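Local coordinates for protein LpxE (Aquifex aeolicus, PDB 6EBU) that probably acts as a membrane-embedded lipid A 1-phosphatase of the PAP2 superfamily, removing the 1-phosphate group of lipid A by hydrolysis, at residues M112-A117 against L134-I139; P87-E92 against P99-S104; E17-I22 against E142-G147. The protein carries 1 engineered substitution. One frame throughout, in Å; residues are numbered along the deposited sequence.

Contact 1 lies near the centre of the chain, and contacts 2 and 3 lie together on one side of it. Contacts 1 and 3 share helix 126-145. The centres of contacts 1 and 3 are about 17 Å apart, those of contacts 1 and 2 about 22 Å. The centres of contacts 2 and 3 are about 12 Å apart, and the two touch: Pro87 CB packs 3.4 Å from Phe19 CZ, and Arg20 NH2 lies 2.8 Å from Glu92 O, a probable hydrogen bond. Arg143 of contact 3 grips the sulfate with Lys79, Arg86, Gly108 and His149, and Leu100 of contact 2 comes within about 4 Å. The ion, probably from the crystallisation liquor, may mark the PAP2 phosphate pocket.

Contact 1: residues M112-A117 against L134-I139; sequences MAFTIA and LYAFLI. With BOG (octyl beta-D-glucopyranoside), chain D.
The methyl of Ala136 sits almost squarely over one face of the Phe114 ring, with CB 3.5 Å from the ring centroid and only 9° off its normal, a clear CH-pi contact. Phe114 reaches across because its CG lies anti to the carbonyl carbon (chi1 -86°), which carries the ring alongside helix 126-145 and leaves CE1 3.2 Å from Ala136 O. The same methyl meets Ala117 CB at 4.0 Å, so Ala136 fills the space between a flat ring and a small side chain.

On the other flank, Ala113 CB points at the opposing helix, lying 3.7 Å from Tyr135 CE2 and 3.9 Å from Ile139 CB. The tyrosine ring leans in toward helix 108-121 with chi1 at 146°, well away from a staggered value. Its hydroxyl end is bordered by Met112 CE and by Ile116 CD1, the latter at 3.8 Å from Tyr135 OH, and the isoleucine runs at roughly a right angle to the tyrosine. The polar tip is satisfied by a hydrogen bond to Leu40 O.

Small alanines at the centre allow close antiparallel packing within the membrane-helix bundle of this PAP2 protein, the axes of the two short segments approaching to 8.4 Å. The alkyl chain of an octyl glucoside continues the greasy surface past Phe114 and Phe137. Around this pair, helix 61-82 packs on Met112, helix 151-170 meets Phe114 through Ala158 and Ile162, and Phe37 of helix 28-37 lies against Tyr135 and Ile139.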
loop_
_atom_site.group_PDB
_atom_site.type_symbol
_atom_site.label_atom_id
_atom_site.label_comp_id
_atom_site.label_asym_id
_atom_site.label_seq_id
_atom_site.Cartn_x
_atom_site.Cartn_y
_atom_site.Cartn_z
ATOM N N MET A 112 -2.964 3.636 0.288
ATOM C CA MET A 112 -4.036 3.804 1.266
ATOM C C MET A 112 -3.536 3.540 2.681
ATOM O O MET A 112 -3.856 4.291 3.612
ATOM C CB MET A 112 -5.206 2.875 0.931
ATOM C CG MET A 112 -6.414 3.039 1.846
ATOM S SD MET A 112 -7.450 1.561 1.963
ATOM C CE MET A 112 -6.452 0.531 3.036
ATOM N N ALA A 113 -2.744 2.480 2.861
ATOM C CA ALA A 113 -2.259 2.134 4.193
ATOM C C ALA A 113 -1.361 3.227 4.758
ATOM O O ALA A 113 -1.458 3.569 5.942
ATOM C CB ALA A 113 -1.523 0.794 4.150
ATOM N N PHE A 114 -0.487 3.796 3.927
ATOM C CA PHE A 114 0.353 4.894 4.392
ATOM C C PHE A 114 -0.435 6.189 4.530
ATOM O O PHE A 114 -0.067 7.049 5.337
ATOM C CB PHE A 114 1.546 5.086 3.452
ATOM C CG PHE A 114 2.715 4.201 3.780
ATOM C CD1 PHE A 114 2.782 2.909 3.283
ATOM C CD2 PHE A 114 3.733 4.651 4.604
ATOM C CE1 PHE A 114 3.852 2.086 3.592
ATOM C CE2 PHE A 114 4.807 3.833 4.917
ATOM C CZ PHE A 114 4.865 2.549 4.410
ATOM N N THR A 115 -1.516 6.343 3.764
ATOM C CA THR A 115 -2.421 7.469 3.977
ATOM C C THR A 115 -3.110 7.357 5.330
ATOM O O THR A 115 -3.210 8.339 6.076
ATOM C CB THR A 115 -3.461 7.529 2.859
ATOM O OG1 THR A 115 -2.803 7.589 1.588
ATOM C CG2 THR A 115 -4.336 8.742 3.025
ATOM N N ILE A 116 -3.602 6.162 5.655
ATOM C CA ILE A 116 -4.213 5.928 6.960
ATOM C C ILE A 116 -3.204 6.192 8.070
ATOM O O ILE A 116 -3.489 6.909 9.037
ATOM C CB ILE A 116 -4.774 4.496 7.031
ATOM C CG1 ILE A 116 -5.940 4.333 6.054
ATOM C CG2 ILE A 116 -5.187 4.147 8.456
ATOM C CD1 ILE A 116 -6.391 2.898 5.867
ATOM N N ALA A 117 -2.001 5.627 7.938
ATOM C CA ALA A 117 -1.005 5.762 8.995
ATOM C C ALA A 117 -0.549 7.209 9.155
ATOM O O ALA A 117 -0.291 7.658 10.275
ATOM C CB ALA A 117 0.189 4.849 8.715
ATOM N N LEU A 134 3.936 0.392 11.276
ATOM C CA LEU A 134 4.239 -1.020 11.061
ATOM C C LEU A 134 3.164 -1.676 10.205
ATOM O O LEU A 134 3.466 -2.511 9.343
ATOM C CB LEU A 134 4.374 -1.752 12.394
ATOM C CG LEU A 134 4.707 -3.240 12.244
ATOM C CD1 LEU A 134 6.158 -3.425 11.818
ATOM C CD2 LEU A 134 4.407 -4.009 13.521
ATOM N N TYR A 135 1.900 -1.310 10.432
ATOM C CA TYR A 135 0.818 -1.820 9.599
ATOM C C TYR A 135 1.016 -1.409 8.144
ATOM O O TYR A 135 0.902 -2.235 7.232
ATOM C CB TYR A 135 -0.525 -1.321 10.138
ATOM C CG TYR A 135 -1.563 -1.048 9.075
ATOM C CD1 TYR A 135 -2.287 -2.082 8.504
ATOM C CD2 TYR A 135 -1.819 0.250 8.645
ATOM C CE1 TYR A 135 -3.237 -1.837 7.531
ATOM C CE2 TYR A 135 -2.766 0.504 7.673
ATOM C CZ TYR A 135 -3.472 -0.542 7.119
ATOM O OH TYR A 135 -4.415 -0.292 6.148
ATOM N N ALA A 136 1.336 -0.133 7.913
ATOM C CA ALA A 136 1.583 0.336 6.553
ATOM C C ALA A 136 2.769 -0.382 5.924
ATOM O O ALA A 136 2.734 -0.732 4.738
ATOM C CB ALA A 136 1.813 1.848 6.551
ATOM N N PHE A 137 3.831 -0.612 6.701
ATOM C CA PHE A 137 4.993 -1.314 6.167
ATOM C C PHE A 137 4.643 -2.745 5.785
ATOM O O PHE A 137 5.064 -3.235 4.730
ATOM C CB PHE A 137 6.134 -1.296 7.186
ATOM C CG PHE A 137 7.193 -2.330 6.925
ATOM C CD1 PHE A 137 8.201 -2.091 6.004
ATOM C CD2 PHE A 137 7.177 -3.545 7.593
ATOM C CE1 PHE A 137 9.176 -3.043 5.755
ATOM C CE2 PHE A 137 8.147 -4.500 7.348
ATOM C CZ PHE A 137 9.148 -4.249 6.428
ATOM N N LEU A 138 3.872 -3.432 6.632
ATOM C CA LEU A 138 3.520 -4.821 6.354
ATOM C C LEU A 138 2.637 -4.943 5.119
ATOM O O LEU A 138 2.745 -5.928 4.382
ATOM C CB LEU A 138 2.830 -5.443 7.569
ATOM C CG LEU A 138 3.742 -5.773 8.754
ATOM C CD1 LEU A 138 2.935 -6.312 9.924
ATOM C CD2 LEU A 138 4.826 -6.761 8.344
ATOM N N ILE A 139 1.759 -3.966 4.879
ATOM C CA ILE A 139 0.973 -3.968 3.648
ATOM C C ILE A 139 1.892 -3.859 2.440
ATOM O O ILE A 139 1.786 -4.635 1.482
ATOM C CB ILE A 139 -0.070 -2.835 3.666
ATOM C CG1 ILE A 139 -1.158 -3.128 4.699
ATOM C CG2 ILE A 139 -0.689 -2.663 2.288
ATOM C CD1 ILE A 139 -1.931 -4.390 4.413
HETATM O O1 BOG D . 9.193 5.163 1.789
HETATM C "C1'" BOG D . 8.976 4.057 2.664
HETATM C "C2'" BOG D . 8.574 2.817 1.835
HETATM C "C3'" BOG D . 8.128 1.659 2.784
HETATM C "C4'" BOG D . 7.609 0.472 1.928
HETATM C "C5'" BOG D . 7.740 -0.842 2.725
HETATM C "C6'" BOG D . 7.939 -2.020 1.750
HETATM C "C7'" BOG D . 9.187 -2.804 2.149
HETATM C "C8'" BOG D . 9.205 -4.148 1.421
#

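Contact 2: residues P87-E92 against P99-S104; sequences PAILLE and PLHWRS. With BOG (octyl beta-D-glucopyranoside), chain E.
The indole of Trp102 has Ile89 over one face, with CG1 standing 4.2 Å above the ring plane and displaced toward the rim, while the CG2 branch meets CH2 at 3.8 Å. The imidazole of His101 is approached differently. In its plane, at the CD2 edge, lies the terminal C8' of an octyl glucoside, 3.4 Å from His101 CD2. Near ND1 two apolar groups come in obliquely: Ile89 CD1 at 3.6 Å from His101 ND1, and the methyl of Ala88 a little farther away. Ile89 therefore touches both rings, crossing each side chain at about a right angle, and its CG1 also lies 3.3 Å from His101 O. With CG1 anti to the carbonyl carbon (chi1 -62°), this branch is directed between the two aromatic groups, and CG2 is left to meet the tryptophan.

His101 ND1 is buried among these hydrocarbon groups and has no partner in the model. An alanine at His101 would probably open a gap beside Ala88 and Ile89 CD1 and lose the in-plane ring contact with the detergent's C8'.

A water bridges the two backbones, accepting from Ala88 N at 2.9 Å and donating to Leu100 O at 3.0 Å. Ser104 OG is hydrogen-bonded to Asp153.

The short helix 87-90 directly follows Arg86, a sulfate ligand whose NE is hydrogen-bonded to Trp102 O and which ends the KX6RP signature of PAP2 enzymes together with Pro87. Leu91 packs on Leu16 and Phe19 of helix 13-24, while the segment 99-104 belongs to the loop that leads into helix 108-121.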
loop_
_atom_site.group_PDB
_atom_site.type_symbol
_atom_site.label_atom_id
_atom_site.label_comp_id
_atom_site.label_asym_id
_atom_site.label_seq_id
_atom_site.Cartn_x
_atom_site.Cartn_y
_atom_site.Cartn_z
ATOM N N PRO A 87 4.559 -8.402 -11.537
ATOM C CA PRO A 87 5.632 -9.408 -11.627
ATOM C C PRO A 87 5.250 -10.695 -12.339
ATOM O O PRO A 87 6.112 -11.304 -12.985
ATOM C CB PRO A 87 5.977 -9.664 -10.155
ATOM C CG PRO A 87 5.706 -8.359 -9.498
ATOM C CD PRO A 87 4.491 -7.804 -10.190
ATOM N N ALA A 88 3.995 -11.140 -12.241
ATOM C CA ALA A 88 3.610 -12.385 -12.896
ATOM C C ALA A 88 3.669 -12.286 -14.415
ATOM O O ALA A 88 3.760 -13.318 -15.088
ATOM C CB ALA A 88 2.207 -12.807 -12.460
ATOM N N ILE A 89 3.614 -11.077 -14.965
ATOM C CA ILE A 89 3.717 -10.884 -16.408
ATOM C C ILE A 89 5.161 -10.656 -16.834
ATOM O O ILE A 89 5.648 -11.277 -17.782
ATOM C CB ILE A 89 2.811 -9.712 -16.850
ATOM C CG1 ILE A 89 1.343 -10.016 -16.541
ATOM C CG2 ILE A 89 3.001 -9.416 -18.329
ATOM C CD1 ILE A 89 0.784 -11.195 -17.302
ATOM N N LEU A 90 5.872 -9.771 -16.132
ATOM C CA LEU A 90 7.217 -9.399 -16.558
ATOM C C LEU A 90 8.231 -10.494 -16.254
ATOM O O LEU A 90 9.146 -10.737 -17.051
ATOM C CB LEU A 90 7.633 -8.089 -15.888
ATOM C CG LEU A 90 8.835 -7.368 -16.501
ATOM C CD1 LEU A 90 8.441 -6.665 -17.793
ATOM C CD2 LEU A 90 9.436 -6.383 -15.509
ATOM N N LEU A 91 8.095 -11.160 -15.111
ATOM C CA LEU A 91 9.101 -12.094 -14.631
ATOM C C LEU A 91 8.613 -13.532 -14.739
ATOM O O LEU A 91 7.417 -13.802 -14.877
ATOM C CB LEU A 91 9.483 -11.790 -13.179
ATOM C CG LEU A 91 10.096 -10.418 -12.903
ATOM C CD1 LEU A 91 10.626 -10.359 -11.479
ATOM C CD2 LEU A 91 11.195 -10.105 -13.905
ATOM N N GLU A 92 9.568 -14.452 -14.667
ATOM C CA GLU A 92 9.304 -15.882 -14.686
ATOM C C GLU A 92 9.387 -16.446 -13.273
ATOM O O GLU A 92 10.127 -15.939 -12.427
ATOM C CB GLU A 92 10.300 -16.614 -15.590
ATOM C CG GLU A 92 10.675 -15.874 -16.867
ATOM C CD GLU A 92 9.571 -15.903 -17.907
ATOM O OE1 GLU A 92 9.545 -15.001 -18.767
ATOM O OE2 GLU A 92 8.729 -16.823 -17.862
ATOM N N PRO A 99 -4.281 -13.589 -7.952
ATOM C CA PRO A 99 -4.205 -13.558 -9.433
ATOM C C PRO A 99 -4.351 -12.150 -9.999
ATOM O O PRO A 99 -5.375 -11.765 -10.573
ATOM C CB PRO A 99 -5.361 -14.482 -9.845
ATOM C CG PRO A 99 -5.897 -15.098 -8.569
ATOM C CD PRO A 99 -5.561 -14.138 -7.487
ATOM N N LEU A 100 -3.303 -11.347 -9.842
ATOM C CA LEU A 100 -3.257 -9.993 -10.375
ATOM C C LEU A 100 -2.142 -9.902 -11.408
ATOM O O LEU A 100 -1.077 -10.504 -11.235
ATOM C CB LEU A 100 -3.036 -8.972 -9.259
ATOM C CG LEU A 100 -4.087 -8.975 -8.148
ATOM C CD1 LEU A 100 -3.765 -7.921 -7.101
ATOM C CD2 LEU A 100 -5.476 -8.761 -8.729
ATOM N N HIS A 101 -2.384 -9.145 -12.481
ATOM C CA HIS A 101 -1.476 -9.179 -13.622
ATOM C C HIS A 101 -1.097 -7.803 -14.171
ATOM O O HIS A 101 -0.006 -7.647 -14.727
ATOM C CB HIS A 101 -2.088 -10.025 -14.745
ATOM C CG HIS A 101 -2.199 -11.482 -14.414
ATOM N ND1 HIS A 101 -1.130 -12.348 -14.500
ATOM C CD2 HIS A 101 -3.253 -12.226 -14.002
ATOM C CE1 HIS A 101 -1.520 -13.562 -14.153
ATOM N NE2 HIS A 101 -2.804 -13.515 -13.846
ATOM N N TRP A 102 -1.963 -6.801 -14.027
ATOM C CA TRP A 102 -1.763 -5.520 -14.696
ATOM C C TRP A 102 -1.969 -4.357 -13.732
ATOM O O TRP A 102 -2.395 -4.530 -12.587
ATOM C CB TRP A 102 -2.699 -5.387 -15.904
ATOM C CG TRP A 102 -2.423 -6.419 -16.945
ATOM C CD1 TRP A 102 -3.148 -7.547 -17.199
ATOM C CD2 TRP A 102 -1.321 -6.436 -17.859
ATOM N NE1 TRP A 102 -2.571 -8.260 -18.223
ATOM C CE2 TRP A 102 -1.447 -7.598 -18.645
ATOM C CE3 TRP A 102 -0.242 -5.578 -18.092
ATOM C CZ2 TRP A 102 -0.538 -7.922 -19.647
ATOM C CZ3 TRP A 102 0.660 -5.901 -19.088
ATOM C CH2 TRP A 102 0.509 -7.063 -19.852
ATOM N N ARG A 103 -1.651 -3.156 -14.224
ATOM C CA ARG A 103 -1.752 -1.907 -13.466
ATOM C C ARG A 103 -0.902 -1.969 -12.194
ATOM O O ARG A 103 -1.375 -1.762 -11.075
ATOM C CB ARG A 103 -3.214 -1.573 -13.148
ATOM C CG ARG A 103 -4.070 -1.323 -14.380
ATOM C CD ARG A 103 -5.352 -2.140 -14.336
ATOM N N SER A 104 0.388 -2.243 -12.399
ATOM C CA SER A 104 1.297 -2.496 -11.286
ATOM C C SER A 104 1.745 -1.208 -10.603
ATOM O O SER A 104 1.923 -1.184 -9.380
ATOM C CB SER A 104 2.512 -3.283 -11.783
ATOM O OG SER A 104 3.334 -3.698 -10.707
HETATM O O1 BOG E . -5.683 -1.699 -9.983
HETATM C "C1'" BOG E . -6.348 -2.945 -10.170
HETATM C "C2'" BOG E . -5.399 -3.917 -10.902
HETATM C "C3'" BOG E . -6.240 -4.959 -11.701
HETATM C "C4'" BOG E . -5.288 -5.998 -12.352
HETATM C "C5'" BOG E . -6.109 -6.942 -13.253
HETATM C "C6'" BOG E . -5.234 -8.142 -13.667
HETATM C "C7'" BOG E . -6.033 -9.060 -14.586
HETATM C "C8'" BOG E . -6.197 -10.430 -13.926
HETATM O O HOH W 1 1.861 -10.320 -10.535
#

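Contact 3: residues E17-I22 against E142-G147. With BOG (octyl beta-D-glucopyranoside), chain F; SO4 (sulfate ion), chain B.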
loop_
_atom_site.group_PDB
_atom_site.type_symbol
_atom_site.label_atom_id
_atom_site.label_comp_id
_atom_site.label_asym_id
_atom_site.label_seq_id
_atom_site.Cartn_x
_atom_site.Cartn_y
_atom_site.Cartn_z
ATOM N N GLU A 17 16.042 -7.336 -8.408
ATOM C CA GLU A 17 16.781 -8.048 -7.369
ATOM C C GLU A 17 16.087 -7.922 -6.019
ATOM O O GLU A 17 16.031 -8.890 -5.251
ATOM C CB GLU A 17 18.216 -7.526 -7.292
ATOM N N LEU A 18 15.554 -6.737 -5.712
ATOM C CA LEU A 18 14.802 -6.564 -4.474
ATOM C C LEU A 18 13.553 -7.434 -4.463
ATOM O O LEU A 18 13.216 -8.037 -3.436
ATOM C CB LEU A 18 14.425 -5.095 -4.282
ATOM C CG LEU A 18 15.480 -4.130 -3.740
ATOM C CD1 LEU A 18 14.804 -2.979 -3.009
ATOM C CD2 LEU A 18 16.459 -4.847 -2.827
ATOM N N PHE A 19 12.849 -7.512 -5.595
ATOM C CA PHE A 19 11.655 -8.346 -5.650
ATOM C C PHE A 19 11.993 -9.809 -5.398
ATOM O O PHE A 19 11.271 -10.503 -4.670
ATOM C CB PHE A 19 10.950 -8.193 -6.999
ATOM C CG PHE A 19 9.811 -9.153 -7.186
ATOM C CD1 PHE A 19 8.565 -8.884 -6.641
ATOM C CD2 PHE A 19 9.991 -10.341 -7.877
ATOM C CE1 PHE A 19 7.518 -9.772 -6.795
ATOM C CE2 PHE A 19 8.947 -11.236 -8.035
ATOM C CZ PHE A 19 7.710 -10.950 -7.492
ATOM N N ARG A 20 13.081 -10.298 -5.997
ATOM C CA ARG A 20 13.440 -11.705 -5.842
ATOM C C ARG A 20 13.779 -12.036 -4.395
ATOM O O ARG A 20 13.403 -13.100 -3.891
ATOM C CB ARG A 20 14.612 -12.053 -6.761
ATOM C CG ARG A 20 14.276 -12.022 -8.243
ATOM C CD ARG A 20 13.203 -13.038 -8.590
ATOM N NE ARG A 20 12.940 -13.077 -10.025
ATOM C CZ ARG A 20 12.043 -13.872 -10.600
ATOM N NH1 ARG A 20 11.314 -14.697 -9.863
ATOM N NH2 ARG A 20 11.875 -13.839 -11.915
ATOM N N LEU A 21 14.487 -11.134 -3.710
ATOM C CA LEU A 21 14.864 -11.389 -2.323
ATOM C C LEU A 21 13.635 -11.534 -1.433
ATOM O O LEU A 21 13.613 -12.374 -0.525
ATOM C CB LEU A 21 15.768 -10.266 -1.811
ATOM N N ILE A 22 12.599 -10.732 -1.683
ATOM C CA ILE A 22 11.390 -10.802 -0.869
ATOM C C ILE A 22 10.483 -11.930 -1.342
ATOM O O ILE A 22 9.949 -12.695 -0.529
ATOM C CB ILE A 22 10.663 -9.445 -0.891
ATOM C CG1 ILE A 22 11.503 -8.381 -0.182
ATOM C CG2 ILE A 22 9.282 -9.570 -0.260
ATOM C CD1 ILE A 22 10.953 -6.983 -0.317
ATOM N N GLU A 142 3.605 -6.984 2.093
ATOM C CA GLU A 142 2.682 -8.039 1.683
ATOM C C GLU A 142 2.480 -8.047 0.171
ATOM O O GLU A 142 2.401 -9.115 -0.445
ATOM C CB GLU A 142 1.347 -7.871 2.409
ATOM C CG GLU A 142 0.231 -8.753 1.891
ATOM C CD GLU A 142 -0.815 -7.960 1.139
ATOM O OE1 GLU A 142 -1.048 -8.253 -0.052
ATOM O OE2 GLU A 142 -1.396 -7.033 1.739
ATOM N N ARG A 143 2.406 -6.864 -0.446
ATOM C CA ARG A 143 2.194 -6.801 -1.890
ATOM C C ARG A 143 3.346 -7.452 -2.646
ATOM O O ARG A 143 3.128 -8.149 -3.644
ATOM C CB ARG A 143 2.013 -5.347 -2.336
ATOM C CG ARG A 143 0.898 -4.596 -1.618
ATOM C CD ARG A 143 -0.365 -5.432 -1.531
ATOM N NE ARG A 143 -1.186 -5.314 -2.732
ATOM C CZ ARG A 143 -2.104 -6.201 -3.100
ATOM N NH1 ARG A 143 -2.318 -7.281 -2.363
ATOM N NH2 ARG A 143 -2.805 -6.008 -4.210
ATOM N N ILE A 144 4.579 -7.243 -2.184
ATOM C CA ILE A 144 5.729 -7.860 -2.837
ATOM C C ILE A 144 5.768 -9.353 -2.544
ATOM O O ILE A 144 6.023 -10.168 -3.438
ATOM C CB ILE A 144 7.029 -7.162 -2.403
ATOM C CG1 ILE A 144 6.883 -5.644 -2.516
ATOM C CG2 ILE A 144 8.206 -7.648 -3.241
ATOM C CD1 ILE A 144 8.071 -4.884 -1.996
ATOM N N TYR A 145 5.514 -9.737 -1.288
ATOM C CA TYR A 145 5.508 -11.152 -0.938
ATOM C C TYR A 145 4.445 -11.916 -1.714
ATOM O O TYR A 145 4.658 -13.080 -2.079
ATOM C CB TYR A 145 5.293 -11.325 0.568
ATOM C CG TYR A 145 5.380 -12.765 1.021
ATOM C CD1 TYR A 145 6.597 -13.323 1.392
ATOM C CD2 TYR A 145 4.250 -13.571 1.059
ATOM C CE1 TYR A 145 6.684 -14.643 1.797
ATOM C CE2 TYR A 145 4.326 -14.887 1.461
ATOM C CZ TYR A 145 5.545 -15.421 1.827
ATOM O OH TYR A 145 5.626 -16.738 2.223
ATOM N N ALA A 146 3.299 -11.287 -1.977
ATOM C CA ALA A 146 2.251 -11.928 -2.757
ATOM C C ALA A 146 2.601 -12.044 -4.235
ATOM O O ALA A 146 1.887 -12.735 -4.969
ATOM C CB ALA A 146 0.937 -11.161 -2.597
ATOM N N GLY A 147 3.670 -11.390 -4.685
ATOM C CA GLY A 147 4.056 -11.447 -6.079
ATOM C C GLY A 147 3.245 -10.573 -7.008
ATOM O O GLY A 147 3.304 -10.765 -8.226
HETATM O O1 BOG F . -7.099 -4.213 -5.434
HETATM C "C1'" BOG F . -6.960 -4.117 -4.017
HETATM C "C2'" BOG F . -7.548 -5.386 -3.360
HETATM C "C3'" BOG F . -6.815 -5.667 -2.011
HETATM C "C4'" BOG F . -6.348 -7.148 -1.960
HETATM C "C5'" BOG F . -5.765 -7.564 -3.329
HETATM C "C6'" BOG F . -5.648 -9.101 -3.399
HETATM C "C7'" BOG F . -7.009 -9.717 -3.716
HETATM C "C8'" BOG F . -7.431 -9.325 -5.134
HETATM S S SO4 B . -3.173 -2.611 -5.847
HETATM O O1 SO4 B . -2.351 -3.086 -4.737
HETATM O O2 SO4 B . -3.579 -3.741 -6.675
HETATM O O3 SO4 B . -2.391 -1.674 -6.647
HETATM O O4 SO4 B . -4.360 -1.938 -5.325
#
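Phe19 sets the edge of its ring against a bare backbone carbon: Gly147 CA lies close to the ring plane, 3.9 Å from CE1. Gly147, with a phi of 78°, forms the Schellman motif that follows the last turn of the helix, a conformation that favours glycine, and the absence of a side chain leaves the phenyl edge to meet the main chain. Phe19 gets there with CG anti to the backbone N (chi1 173°); its side chain and that of Ile144 lie alongside each other, pointing opposite ways.

Ile144 CG2 is the branch that carries the packing. It lies 3.6 Å from Phe19 CD1 and 3.7 Å from Ile22 CG2, so one methyl serves both residues of helix 13-24. The two isoleucines run at a slant to each other, with their CD1 atoms 3.9 Å apart, and Ile22 CG2 also rests on the backbone of Tyr145, whose hydroxyl binds Asp31.

The neighbouring Arg143 is engaged quite differently. Its NH1 donates to the syn lone pair of Glu142 OE1 at 2.8 Å (161°), nearly in the guanidinium plane, which should restrain the group's rotation. Sulfate O1 takes two bonds from it, from NE at 3.2 Å and NH2 at 3.0 Å, with a weak one from NH2 to O2.

The helix end thus has two chemistries: Ile144 and Gly147 anchor it to helix 13-24 through apolar contacts, while the adjacent arginine, positioned by Glu142, presents N-H groups to an anion, consistent with binding of a substrate phosphate.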